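PDB 3G5Q: methylenetetrahydrofolate--tRNA-(uracil-5-)-methyltransferase TrmFO from Thermus thermophilus, which probably catalyses the folate- and NAD(P)H-dependent formation of 5-methyluridine at position 54 of tRNAs, with FAD as cofactor. Local coordinates for residues R3-G8 with R28-R33; V130-P135 with Y332-L337; K146-D151 with R326-L331. All blocks are in the same frame, centred on the assembly; numbering follows the deposited sequence.

Overall arrangement
The three contacts illustrate how a Rossmann-type fold grades its chemistry from core to surface. Interactions 1 and 2 are buried, belong to one parallel sheet and both touch FAD: strands 4-7 and 129-131 are neighbours, so the two pairings continue each other across it. In interaction 1 backbone ladder, arginine and carboxylate bonds dominate and the adenosine ribose is gripped; in interaction 2 the strands part, and small apolar residues, glycines and a water approach the pyrophosphate. Interaction 3 lies away from the cofactor and is partly buried. It sets the end of helix 139-149 against the turn before strand 331-333, through an aromatic ring edge on apolar side chains and a bridging water, and meets interaction 2 where Leu131 packs on Leu331.

Interaction 1. Residues R3-G8 with R28-R33; sequences RVNVVG and RLFEMR. With FAD (flavin-adenine dinucleotide), chain B.
Arg28 NH1 donates to Asn5 OD1 at 2.7 Å, the shortest hydrogen bond between two parallel strands of the beta-alpha-beta unit that opens this Rossmann-type FAD-binding fold. The bond is bent at the hydrogen (142°), although OD1 lies almost exactly in the guanidinium plane. Arg28 leaves its strand with CG opposite the backbone N (chi1 -173°), and a bend at chi3 (-63°) brings its head alongside the amide. Arg3 CD rests over one guanidinium face, offset toward the rim and 3.7 Å from Arg28 NH2, while the Arg3 head turns to Val27 O. Asn5 OD1 also meets the edge of the Phe30 ring, and Thr129 OG1 holds Asn5 ND2. With a leucine in place of Arg28, Asn5 OD1 would lose this donor, and the amide would probably be held mainly from the Thr129 side.

Beneath these side chains runs a regular ladder: Arg28 N to Val4 O, Val6 N to Arg28 O, Phe30 N to Val6 O and Gly8 N to Phe30 O. On the sheet face of Val6 and Leu29, Val6 CG1 packs on Leu29 CD1 at 3.6 Å, and helix 11-22 adds Leu20 against Val6.

At the carboxyl ends the strands turn to the cofactor. Gly8 begins the glycine-rich GxGxxG turn, and its CA passes 3.3 Å from FAD O4B, where a side chain would collide with the ribose. Glu31, the acid after the second strand, clasps the ribose diol, as is classic for this fold: FAD O2B donates to Glu31 OE1 and FAD O3B to Glu31 OE2, each at 2.6 Å. Arg33 grips both acid and ribose: its backbone N reaches the anti lone pair of Glu31 OE1 at 2.8 Å and its NE donates to FAD O3B at 2.9 Å.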
loop_
_atom_site.group_PDB
_atom_site.type_symbol
_atom_site.label_atom_id
_atom_site.label_comp_id
_atom_site.label_asym_id
_atom_site.label_seq_id
_atom_site.Cartn_x
_atom_site.Cartn_y
_atom_site.Cartn_z
ATOM N N ARG A 3 -12.289 26.079 6.705
ATOM C CA ARG A 3 -12.832 25.011 5.881
ATOM C C ARG A 3 -11.664 24.253 5.268
ATOM O O ARG A 3 -10.786 24.858 4.665
ATOM C CB ARG A 3 -13.745 25.557 4.779
ATOM C CG ARG A 3 -14.498 24.460 4.025
ATOM C CD ARG A 3 -15.590 25.007 3.099
ATOM N NE ARG A 3 -16.701 25.580 3.848
ATOM C CZ ARG A 3 -17.819 24.929 4.160
ATOM N NH1 ARG A 3 -18.765 25.542 4.858
ATOM N NH2 ARG A 3 -17.994 23.670 3.777
ATOM N N VAL A 4 -11.644 22.937 5.440
ATOM C CA VAL A 4 -10.557 22.123 4.894
ATOM C C VAL A 4 -10.873 21.580 3.501
ATOM O O VAL A 4 -11.970 21.087 3.260
ATOM C CB VAL A 4 -10.224 20.952 5.811
ATOM C CG1 VAL A 4 -9.251 19.996 5.114
ATOM C CG2 VAL A 4 -9.651 21.465 7.132
ATOM N N ASN A 5 -9.903 21.671 2.591
ATOM C CA ASN A 5 -10.056 21.107 1.252
ATOM C C ASN A 5 -9.765 19.605 1.206
ATOM O O ASN A 5 -8.807 19.128 1.807
ATOM C CB ASN A 5 -9.149 21.827 0.246
ATOM C CG ASN A 5 -9.331 23.336 0.263
ATOM O OD1 ASN A 5 -10.419 23.845 0.004
ATOM N ND2 ASN A 5 -8.255 24.057 0.553
ATOM N N VAL A 6 -10.600 18.868 0.489
ATOM C CA VAL A 6 -10.336 17.463 0.209
ATOM C C VAL A 6 -10.455 17.287 -1.300
ATOM O O VAL A 6 -11.504 17.551 -1.885
ATOM C CB VAL A 6 -11.313 16.531 0.943
ATOM C CG1 VAL A 6 -11.061 15.074 0.548
ATOM C CG2 VAL A 6 -11.195 16.701 2.472
ATOM N N VAL A 7 -9.363 16.893 -1.941
ATOM C CA VAL A 7 -9.356 16.790 -3.391
ATOM C C VAL A 7 -9.485 15.332 -3.818
ATOM O O VAL A 7 -8.558 14.537 -3.641
ATOM C CB VAL A 7 -8.080 17.405 -4.008
ATOM C CG1 VAL A 7 -8.170 17.400 -5.516
ATOM C CG2 VAL A 7 -7.870 18.842 -3.495
ATOM N N GLY A 8 -10.651 14.994 -4.355
ATOM C CA GLY A 8 -10.949 13.650 -4.814
ATOM C C GLY A 8 -11.965 13.000 -3.898
ATOM O O GLY A 8 -11.754 12.936 -2.695
ATOM N N ARG A 28 -14.445 21.424 2.028
ATOM C CA ARG A 28 -14.703 21.684 0.625
ATOM C C ARG A 28 -14.170 20.492 -0.178
ATOM O O ARG A 28 -12.960 20.314 -0.298
ATOM C CB ARG A 28 -14.020 22.971 0.173
ATOM C CG ARG A 28 -14.382 23.376 -1.237
ATOM C CD ARG A 28 -13.672 24.661 -1.628
ATOM N NE ARG A 28 -14.070 25.809 -0.813
ATOM C CZ ARG A 28 -13.362 26.307 0.203
ATOM N NH1 ARG A 28 -12.208 25.752 0.575
ATOM N NH2 ARG A 28 -13.819 27.363 0.865
ATOM N N LEU A 29 -15.085 19.687 -0.711
ATOM C CA LEU A 29 -14.740 18.445 -1.400
ATOM C C LEU A 29 -14.776 18.620 -2.914
ATOM O O LEU A 29 -15.836 18.834 -3.501
ATOM C CB LEU A 29 -15.688 17.317 -0.967
ATOM C CG LEU A 29 -15.507 15.911 -1.565
ATOM C CD1 LEU A 29 -14.140 15.318 -1.235
ATOM C CD2 LEU A 29 -16.608 14.983 -1.095
ATOM N N PHE A 30 -13.609 18.544 -3.538
ATOM C CA PHE A 30 -13.507 18.653 -4.983
ATOM C C PHE A 30 -13.599 17.272 -5.616
ATOM O O PHE A 30 -12.950 16.322 -5.169
ATOM C CB PHE A 30 -12.183 19.297 -5.383
ATOM C CG PHE A 30 -12.002 20.701 -4.877
ATOM C CD1 PHE A 30 -11.525 20.938 -3.594
ATOM C CD2 PHE A 30 -12.296 21.786 -5.687
ATOM C CE1 PHE A 30 -11.352 22.227 -3.132
ATOM C CE2 PHE A 30 -12.121 23.083 -5.234
ATOM C CZ PHE A 30 -11.645 23.304 -3.956
ATOM N N GLU A 31 -14.414 17.155 -6.653
ATOM C CA GLU A 31 -14.460 15.935 -7.449
ATOM C C GLU A 31 -14.684 16.327 -8.906
ATOM O O GLU A 31 -15.669 16.990 -9.232
ATOM C CB GLU A 31 -15.550 14.989 -6.946
ATOM C CG GLU A 31 -15.832 13.811 -7.887
ATOM C CD GLU A 31 -14.599 12.954 -8.174
ATOM O OE1 GLU A 31 -14.232 12.808 -9.358
ATOM O OE2 GLU A 31 -14.008 12.407 -7.218
ATOM N N MET A 32 -13.757 15.940 -9.778
ATOM C CA MET A 32 -13.846 16.332 -11.178
ATOM C C MET A 32 -14.929 15.571 -11.931
ATOM O O MET A 32 -15.421 16.039 -12.956
ATOM C CB MET A 32 -12.498 16.191 -11.884
ATOM C CG MET A 32 -12.059 14.758 -12.114
ATOM S SD MET A 32 -10.418 14.701 -12.846
ATOM C CE MET A 32 -10.335 12.962 -13.266
ATOM N N ARG A 33 -15.311 14.402 -11.434
ATOM C CA ARG A 33 -16.366 13.653 -12.096
ATOM C C ARG A 33 -17.679 14.371 -11.811
ATOM O O ARG A 33 -17.905 14.791 -10.676
ATOM C CB ARG A 33 -16.412 12.213 -11.582
ATOM C CG ARG A 33 -15.196 11.376 -11.957
ATOM C CD ARG A 33 -15.328 9.952 -11.428
ATOM N NE ARG A 33 -15.171 9.873 -9.972
ATOM C CZ ARG A 33 -16.108 9.443 -9.134
ATOM N NH1 ARG A 33 -17.286 9.051 -9.593
ATOM N NH2 ARG A 33 -15.865 9.387 -7.830
HETATM P PA FAD B . -10.157 6.781 -6.273
HETATM O O1A FAD B . -9.930 6.584 -7.750
HETATM O O2A FAD B . -11.192 5.848 -5.691
HETATM O O5B FAD B . -10.576 8.316 -5.994
HETATM C C5B FAD B . -9.876 9.400 -6.601
HETATM C C4B FAD B . -10.885 10.463 -7.035
HETATM O O4B FAD B . -10.248 11.687 -7.363
HETATM C C3B FAD B . -11.662 10.021 -8.275
HETATM O O3B FAD B . -13.035 10.114 -7.971
HETATM C C2B FAD B . -11.233 11.003 -9.358
HETATM O O2B FAD B . -12.267 11.369 -10.225
HETATM C C1B FAD B . -10.805 12.216 -8.560
HETATM N N9A FAD B . -9.782 13.076 -9.187
HETATM C C8A FAD B . -8.621 12.716 -9.823
HETATM N N7A FAD B . -7.968 13.842 -10.182
HETATM C C5A FAD B . -8.682 14.918 -9.780
HETATM C C6A FAD B . -8.483 16.297 -9.893
HETATM N N6A FAD B . -7.337 16.805 -10.348
HETATM N N1A FAD B . -9.419 17.145 -9.363
HETATM C C2A FAD B . -10.541 16.646 -8.747
HETATM N N3A FAD B . -10.742 15.288 -8.641
HETATM C C4A FAD B . -9.824 14.440 -9.151
HETATM N N1 FAD B . -8.502 -1.976 -5.442
HETATM C C2 FAD B . -8.923 -3.126 -4.803
HETATM O O2 FAD B . -8.834 -3.214 -3.585
HETATM N N3 FAD B . -9.433 -4.185 -5.523
HETATM C C4 FAD B . -9.531 -4.087 -6.898
HETATM O O4 FAD B . -9.979 -5.020 -7.558
HETATM C C4X FAD B . -9.105 -2.933 -7.540
HETATM N N5 FAD B . -9.201 -2.848 -8.910
HETATM C C5X FAD B . -8.789 -1.707 -9.556
HETATM C C6 FAD B . -8.907 -1.641 -10.945
HETATM C C7 FAD B . -8.509 -0.494 -11.623
HETATM C C7M FAD B . -8.622 -0.421 -13.121
HETATM C C8 FAD B . -7.991 0.585 -10.909
HETATM C C8M FAD B . -7.554 1.822 -11.658
HETATM C C9 FAD B . -7.873 0.512 -9.518
HETATM C C9A FAD B . -8.276 -0.634 -8.824
HETATM N N10 FAD B . -8.154 -0.714 -7.434
HETATM C C10 FAD B . -8.597 -1.865 -6.805
HETATM C "C1'" FAD B . -6.993 -0.012 -6.770
HETATM C "C2'" FAD B . -7.427 1.040 -5.732
HETATM O "O2'" FAD B . -7.593 0.429 -4.464
HETATM C "C3'" FAD B . -8.709 1.784 -6.155
HETATM O "O3'" FAD B . -8.403 2.539 -7.313
HETATM C "C4'" FAD B . -9.269 2.688 -5.031
HETATM O "O4'" FAD B . -10.498 3.291 -5.397
HETATM C "C5'" FAD B . -8.284 3.787 -4.650
HETATM O "O5'" FAD B . -8.898 4.736 -3.797
HETATM P P FAD B . -8.561 6.294 -3.981
HETATM O O1P FAD B . -7.105 6.532 -3.652
HETATM O O2P FAD B . -9.513 7.083 -3.129
HETATM O O3P FAD B . -8.717 6.625 -5.560
#

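Interaction 2. Residues V130-P135 with Y332-L337. With FAD (flavin-adenine dinucleotide), chain B.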
loop_
_atom_site.group_PDB
_atom_site.type_symbol
_atom_site.label_atom_id
_atom_site.label_comp_id
_atom_site.label_asym_id
_atom_site.label_seq_id
_atom_site.Cartn_x
_atom_site.Cartn_y
_atom_site.Cartn_z
ATOM N N VAL A 130 -6.279 17.983 1.892
ATOM C CA VAL A 130 -6.014 16.560 1.757
ATOM C C VAL A 130 -6.128 16.181 0.275
ATOM O O VAL A 130 -7.171 16.381 -0.351
ATOM C CB VAL A 130 -7.025 15.712 2.560
ATOM C CG1 VAL A 130 -6.806 14.218 2.291
ATOM C CG2 VAL A 130 -6.930 16.024 4.059
ATOM N N LEU A 131 -5.046 15.654 -0.288
ATOM C CA LEU A 131 -5.048 15.227 -1.692
ATOM C C LEU A 131 -5.283 13.731 -1.764
ATOM O O LEU A 131 -4.555 12.954 -1.154
ATOM C CB LEU A 131 -3.714 15.560 -2.364
ATOM C CG LEU A 131 -3.262 17.017 -2.337
ATOM C CD1 LEU A 131 -1.821 17.110 -2.833
ATOM C CD2 LEU A 131 -4.217 17.911 -3.143
ATOM N N ALA A 132 -6.301 13.324 -2.508
ATOM C CA ALA A 132 -6.710 11.926 -2.519
ATOM C C ALA A 132 -7.275 11.578 -3.883
ATOM O O ALA A 132 -8.388 11.053 -3.999
ATOM C CB ALA A 132 -7.741 11.663 -1.413
ATOM N N THR A 133 -6.480 11.847 -4.911
ATOM C CA THR A 133 -6.944 11.795 -6.296
ATOM C C THR A 133 -6.728 10.440 -6.984
ATOM O O THR A 133 -7.139 10.249 -8.125
ATOM C CB THR A 133 -6.288 12.929 -7.109
ATOM O OG1 THR A 133 -4.905 13.007 -6.739
ATOM C CG2 THR A 133 -6.960 14.275 -6.778
ATOM N N GLY A 134 -6.096 9.493 -6.297
ATOM C CA GLY A 134 -6.112 8.116 -6.774
ATOM C C GLY A 134 -5.166 7.733 -7.900
ATOM O O GLY A 134 -4.355 8.545 -8.344
ATOM N N PRO A 135 -5.271 6.480 -8.374
ATOM C CA PRO A 135 -4.371 5.944 -9.402
ATOM C C PRO A 135 -4.511 6.669 -10.725
ATOM O O PRO A 135 -3.581 6.650 -11.523
ATOM C CB PRO A 135 -4.852 4.501 -9.561
ATOM C CG PRO A 135 -6.298 4.553 -9.115
ATOM C CD PRO A 135 -6.230 5.461 -7.923
ATOM N N TYR A 332 -1.730 17.047 3.090
ATOM C CA TYR A 332 -1.788 15.610 3.337
ATOM C C TYR A 332 -2.016 14.844 2.036
ATOM O O TYR A 332 -2.540 15.393 1.059
ATOM C CB TYR A 332 -2.913 15.286 4.349
ATOM C CG TYR A 332 -2.842 16.154 5.583
ATOM C CD1 TYR A 332 -3.283 17.478 5.541
ATOM C CD2 TYR A 332 -2.307 15.678 6.773
ATOM C CE1 TYR A 332 -3.213 18.292 6.649
ATOM C CE2 TYR A 332 -2.224 16.502 7.905
ATOM C CZ TYR A 332 -2.683 17.813 7.819
ATOM O OH TYR A 332 -2.611 18.659 8.896
ATOM N N ALA A 333 -1.616 13.580 2.018
ATOM C CA ALA A 333 -2.054 12.676 0.965
ATOM C C ALA A 333 -2.687 11.427 1.559
ATOM O O ALA A 333 -2.334 10.984 2.668
ATOM C CB ALA A 333 -0.899 12.304 0.035
ATOM N N ALA A 334 -3.624 10.858 0.811
ATOM C CA ALA A 334 -4.297 9.629 1.218
ATOM C C ALA A 334 -4.593 8.794 -0.015
ATOM O O ALA A 334 -4.617 9.313 -1.138
ATOM C CB ALA A 334 -5.594 9.947 1.961
ATOM N N GLY A 335 -4.806 7.501 0.214
ATOM C CA GLY A 335 -5.197 6.574 -0.827
ATOM C C GLY A 335 -4.021 6.201 -1.698
ATOM O O GLY A 335 -2.871 6.325 -1.280
ATOM N N VAL A 336 -4.319 5.757 -2.915
ATOM C CA VAL A 336 -3.289 5.358 -3.866
ATOM C C VAL A 336 -2.248 6.460 -4.079
ATOM O O VAL A 336 -1.053 6.183 -4.146
ATOM C CB VAL A 336 -3.911 4.928 -5.206
ATOM C CG1 VAL A 336 -2.831 4.808 -6.293
ATOM C CG2 VAL A 336 -4.658 3.602 -5.033
ATOM N N LEU A 337 -2.695 7.710 -4.167
ATOM C CA LEU A 337 -1.760 8.816 -4.309
ATOM C C LEU A 337 -0.692 8.779 -3.202
ATOM O O LEU A 337 0.472 9.126 -3.428
ATOM C CB LEU A 337 -2.499 10.156 -4.277
ATOM C CG LEU A 337 -1.621 11.392 -4.443
ATOM C CD1 LEU A 337 -0.968 11.396 -5.835
ATOM C CD2 LEU A 337 -2.456 12.641 -4.252
HETATM P PA FAD B . -10.157 6.781 -6.273
HETATM O O1A FAD B . -9.930 6.584 -7.750
HETATM O O2A FAD B . -11.192 5.848 -5.691
HETATM O O5B FAD B . -10.576 8.316 -5.994
HETATM C C5B FAD B . -9.876 9.400 -6.601
HETATM C C4B FAD B . -10.885 10.463 -7.035
HETATM O O4B FAD B . -10.248 11.687 -7.363
HETATM C C3B FAD B . -11.662 10.021 -8.275
HETATM O O3B FAD B . -13.035 10.114 -7.971
HETATM C C2B FAD B . -11.233 11.003 -9.358
HETATM O O2B FAD B . -12.267 11.369 -10.225
HETATM C C1B FAD B . -10.805 12.216 -8.560
HETATM N N9A FAD B . -9.782 13.076 -9.187
HETATM C C8A FAD B . -8.621 12.716 -9.823
HETATM N N7A FAD B . -7.968 13.842 -10.182
HETATM C C5A FAD B . -8.682 14.918 -9.780
HETATM C C6A FAD B . -8.483 16.297 -9.893
HETATM N N6A FAD B . -7.337 16.805 -10.348
HETATM N N1A FAD B . -9.419 17.145 -9.363
HETATM C C2A FAD B . -10.541 16.646 -8.747
HETATM N N3A FAD B . -10.742 15.288 -8.641
HETATM C C4A FAD B . -9.824 14.440 -9.151
HETATM N N1 FAD B . -8.502 -1.976 -5.442
HETATM C C2 FAD B . -8.923 -3.126 -4.803
HETATM O O2 FAD B . -8.834 -3.214 -3.585
HETATM N N3 FAD B . -9.433 -4.185 -5.523
HETATM C C4 FAD B . -9.531 -4.087 -6.898
HETATM O O4 FAD B . -9.979 -5.020 -7.558
HETATM C C4X FAD B . -9.105 -2.933 -7.540
HETATM N N5 FAD B . -9.201 -2.848 -8.910
HETATM C C5X FAD B . -8.789 -1.707 -9.556
HETATM C C6 FAD B . -8.907 -1.641 -10.945
HETATM C C7 FAD B . -8.509 -0.494 -11.623
HETATM C C7M FAD B . -8.622 -0.421 -13.121
HETATM C C8 FAD B . -7.991 0.585 -10.909
HETATM C C8M FAD B . -7.554 1.822 -11.658
HETATM C C9 FAD B . -7.873 0.512 -9.518
HETATM C C9A FAD B . -8.276 -0.634 -8.824
HETATM N N10 FAD B . -8.154 -0.714 -7.434
HETATM C C10 FAD B . -8.597 -1.865 -6.805
HETATM C "C1'" FAD B . -6.993 -0.012 -6.770
HETATM C "C2'" FAD B . -7.427 1.040 -5.732
HETATM O "O2'" FAD B . -7.593 0.429 -4.464
HETATM C "C3'" FAD B . -8.709 1.784 -6.155
HETATM O "O3'" FAD B . -8.403 2.539 -7.313
HETATM C "C4'" FAD B . -9.269 2.688 -5.031
HETATM O "O4'" FAD B . -10.498 3.291 -5.397
HETATM C "C5'" FAD B . -8.284 3.787 -4.650
HETATM O "O5'" FAD B . -8.898 4.736 -3.797
HETATM P P FAD B . -8.561 6.294 -3.981
HETATM O O1P FAD B . -7.105 6.532 -3.652
HETATM O O2P FAD B . -9.513 7.083 -3.129
HETATM O O3P FAD B . -8.717 6.625 -5.560
HETATM O O HOH W 1 -5.569 8.665 -3.620
#
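Leu337 reaches back across the contact to the segment 130-135, where two parallel strands of the Rossmann-type sheet run out and separate around the FAD pyrophosphate. Its CB stands 4.2 Å from Gly134 N. With CG opposite the backbone N (chi1 -179°), the side chain heads for the other chain, and chi2 (64°) turns CD2 onto it. There the CD2 methyl touches both Thr133 OG1, 3.5 Å away, and Leu131 CB, at 3.7 Å; Leu313 of strand 301-313 also touches this side chain. The Thr133 and Leu337 side chains run side by side, and the threonine hydroxyl has its polar partner in Thr137 OG1.

The strands themselves are joined by two backbone bonds, Leu131 N to Tyr332 O and Ala334 N to Leu131 O, the first of them nearly straight at the hydrogen (172°). Beyond them side chains and a water make the link. Pro135 crosses Val336 at about a right angle, with Pro135 CD 3.6 Å from Val336 CB. On the sheet face of Val130 and Tyr332, Val130 CG2 lies against Tyr332 CB, and helix 343-361 covers both residues.

The sequence Ala132-Thr133-Gly134 resembles the ATG motif of many flavoproteins. Thr133 lays CG2 on the adenine, and Gly134 brings only hydrogen to FAD O3P, where a CB would clash. Gly335 likewise clears FAD O1P. Val336 N donates to that phosphate oxygen at 3.0 Å. The water joins the two segments to the phosphate: it accepts from Leu337 N and, weakly, from Gly134 N, so both segments hold it. Its two hydrogens are both used, one toward Ala334 O at 2.7 Å and the other toward FAD O1P at 2.6 Å.

Interaction 3. Residues K146-D151 with R326-L331; sequences KRRFGD and REAEGL
Helix 139-149 ends at Phe149, facing a type II beta turn from Ala328 to Leu331 that leads into strand 331-333, an edge strand of the Rossmann-type parallel sheet. The backbones keep their distance: the nearest CA atoms, those of Phe149 and Glu327, are 8.9 Å apart. The helix stops where Gly150 takes a positive phi (121°), just after Gly150 N has made the last helical bond, to Lys146 O. On the other segment, Leu331 N closes the turn on Ala328 O at 3.1 Å, with Gly330 at the third position and again at positive phi.

Across this gap the side chains do the joining. The Phe149 ring comes in edge first: CZ lies 3.7 Å from Leu331 CD2, the leucine approaching from the opposite direction, and 4.0 Å from Ala328 CB, which sits in the ring plane. Arg148, the residue before it, lays its CG over the centre of one face of the Phe149 ring, while Phe325 stacks with that ring. These contacts are likely to limit the ring's rotation. Leu331 also packs on Thr129 and Leu131, so the aromatic edge is connected through it to the neighbouring strand.

Arg148 then carries on past the ring, its chain bent at chi2 (144°), and brings NH2 to 3.7 Å from Ala328 CB. The arginine is exposed and touches a crystal neighbour, so its pose may partly reflect crystal packing. Its polar link to the turn is indirect: a water in the guanidinium plane accepts from Arg148 NH2 at 2.9 Å and donates to Glu327 O at 2.8 Å.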
loop_
_atom_site.group_PDB
_atom_site.type_symbol
_atom_site.label_atom_id
_atom_site.label_comp_id
_atom_site.label_asym_id
_atom_site.label_seq_id
_atom_site.Cartn_x
_atom_site.Cartn_y
_atom_site.Cartn_z
ATOM N N LYS A 146 4.578 17.380 -9.158
ATOM C CA LYS A 146 5.967 17.239 -9.564
ATOM C C LYS A 146 6.679 18.574 -9.519
ATOM O O LYS A 146 7.830 18.649 -9.079
ATOM C CB LYS A 146 6.077 16.638 -10.968
ATOM C CG LYS A 146 6.004 15.110 -10.973
ATOM C CD LYS A 146 5.694 14.565 -12.362
ATOM C CE LYS A 146 6.784 14.917 -13.363
ATOM N NZ LYS A 146 6.686 14.054 -14.580
ATOM N N ARG A 147 5.995 19.621 -9.979
ATOM C CA ARG A 147 6.578 20.952 -10.019
ATOM C C ARG A 147 6.924 21.342 -8.608
ATOM O O ARG A 147 7.984 21.920 -8.349
ATOM C CB ARG A 147 5.605 21.990 -10.603
ATOM C CG ARG A 147 5.639 22.146 -12.118
ATOM C CD ARG A 147 4.977 23.466 -12.571
ATOM N NE ARG A 147 3.622 23.638 -12.041
ATOM C CZ ARG A 147 2.530 23.114 -12.589
ATOM N NH1 ARG A 147 2.619 22.371 -13.687
ATOM N NH2 ARG A 147 1.343 23.332 -12.036
ATOM N N ARG A 148 6.026 21.022 -7.687
ATOM C CA ARG A 148 6.188 21.504 -6.322
ATOM C C ARG A 148 7.166 20.684 -5.502
ATOM O O ARG A 148 7.885 21.239 -4.672
ATOM C CB ARG A 148 4.850 21.593 -5.585
ATOM C CG ARG A 148 5.037 21.988 -4.130
ATOM C CD ARG A 148 3.916 22.878 -3.637
ATOM N NE ARG A 148 4.160 23.296 -2.265
ATOM C CZ ARG A 148 3.208 23.555 -1.373
ATOM N NH1 ARG A 148 1.924 23.434 -1.695
ATOM N NH2 ARG A 148 3.547 23.926 -0.148
ATOM N N PHE A 149 7.190 19.367 -5.717
ATOM C CA PHE A 149 8.008 18.500 -4.860
ATOM C C PHE A 149 9.160 17.748 -5.537
ATOM O O PHE A 149 9.957 17.117 -4.853
ATOM C CB PHE A 149 7.133 17.513 -4.079
ATOM C CG PHE A 149 6.153 18.178 -3.158
ATOM C CD1 PHE A 149 6.575 18.731 -1.962
ATOM C CD2 PHE A 149 4.811 18.260 -3.494
ATOM C CE1 PHE A 149 5.676 19.356 -1.113
ATOM C CE2 PHE A 149 3.909 18.871 -2.652
ATOM C CZ PHE A 149 4.339 19.420 -1.456
ATOM N N GLY A 150 9.243 17.792 -6.861
ATOM C CA GLY A 150 10.361 17.165 -7.544
ATOM C C GLY A 150 9.919 16.096 -8.522
ATOM O O GLY A 150 9.050 15.280 -8.214
ATOM N N ASP A 151 10.521 16.083 -9.705
ATOM C CA ASP A 151 9.964 15.272 -10.782
ATOM C C ASP A 151 10.269 13.778 -10.678
ATOM O O ASP A 151 9.779 12.990 -11.475
ATOM C CB ASP A 151 10.313 15.836 -12.177
ATOM C CG ASP A 151 11.811 15.894 -12.445
ATOM O OD1 ASP A 151 12.196 16.468 -13.482
ATOM O OD2 ASP A 151 12.606 15.385 -11.630
ATOM N N ARG A 326 6.037 16.154 4.881
ATOM C CA ARG A 326 7.113 16.574 5.789
ATOM C C ARG A 326 7.562 18.018 5.554
ATOM O O ARG A 326 7.994 18.697 6.480
ATOM C CB ARG A 326 8.325 15.638 5.683
ATOM C CG ARG A 326 7.974 14.172 5.888
ATOM C CD ARG A 326 9.142 13.363 6.407
ATOM N NE ARG A 326 10.180 13.170 5.403
ATOM C CZ ARG A 326 10.324 12.064 4.679
ATOM N NH1 ARG A 326 9.494 11.038 4.842
ATOM N NH2 ARG A 326 11.315 11.978 3.798
ATOM N N GLU A 327 7.459 18.487 4.317
ATOM C CA GLU A 327 7.959 19.805 3.975
ATOM C C GLU A 327 6.845 20.737 3.505
ATOM O O GLU A 327 7.103 21.755 2.876
ATOM C CB GLU A 327 9.069 19.690 2.928
ATOM C CG GLU A 327 10.192 18.737 3.364
ATOM C CD GLU A 327 10.881 19.162 4.673
ATOM O OE1 GLU A 327 10.715 20.324 5.101
ATOM O OE2 GLU A 327 11.602 18.331 5.269
ATOM N N ALA A 328 5.603 20.388 3.817
ATOM C CA ALA A 328 4.477 21.274 3.530
ATOM C C ALA A 328 3.405 21.131 4.595
ATOM O O ALA A 328 2.525 20.276 4.490
ATOM C CB ALA A 328 3.911 21.002 2.152
ATOM N N GLU A 329 3.486 21.963 5.630
ATOM C CA GLU A 329 2.580 21.850 6.767
ATOM C C GLU A 329 1.128 22.045 6.344
ATOM O O GLU A 329 0.829 22.908 5.529
ATOM C CB GLU A 329 2.941 22.878 7.856
ATOM C CG GLU A 329 1.843 23.006 8.908
ATOM C CD GLU A 329 2.226 23.863 10.112
ATOM O OE1 GLU A 329 3.257 24.572 10.063
ATOM O OE2 GLU A 329 1.476 23.824 11.113
ATOM N N GLY A 330 0.226 21.234 6.892
ATOM C CA GLY A 330 -1.179 21.338 6.552
ATOM C C GLY A 330 -1.545 20.749 5.198
ATOM O O GLY A 330 -2.674 20.913 4.731
ATOM N N LEU A 331 -0.597 20.068 4.559
ATOM C CA LEU A 331 -0.909 19.325 3.334
ATOM C C LEU A 331 -0.777 17.824 3.598
ATOM O O LEU A 331 0.168 17.387 4.259
ATOM C CB LEU A 331 0.003 19.759 2.177
ATOM C CG LEU A 331 -0.308 19.204 0.770
ATOM C CD1 LEU A 331 -1.607 19.767 0.197
ATOM C CD2 LEU A 331 0.850 19.481 -0.191
HETATM O O HOH W 2 6.185 23.694 1.147
#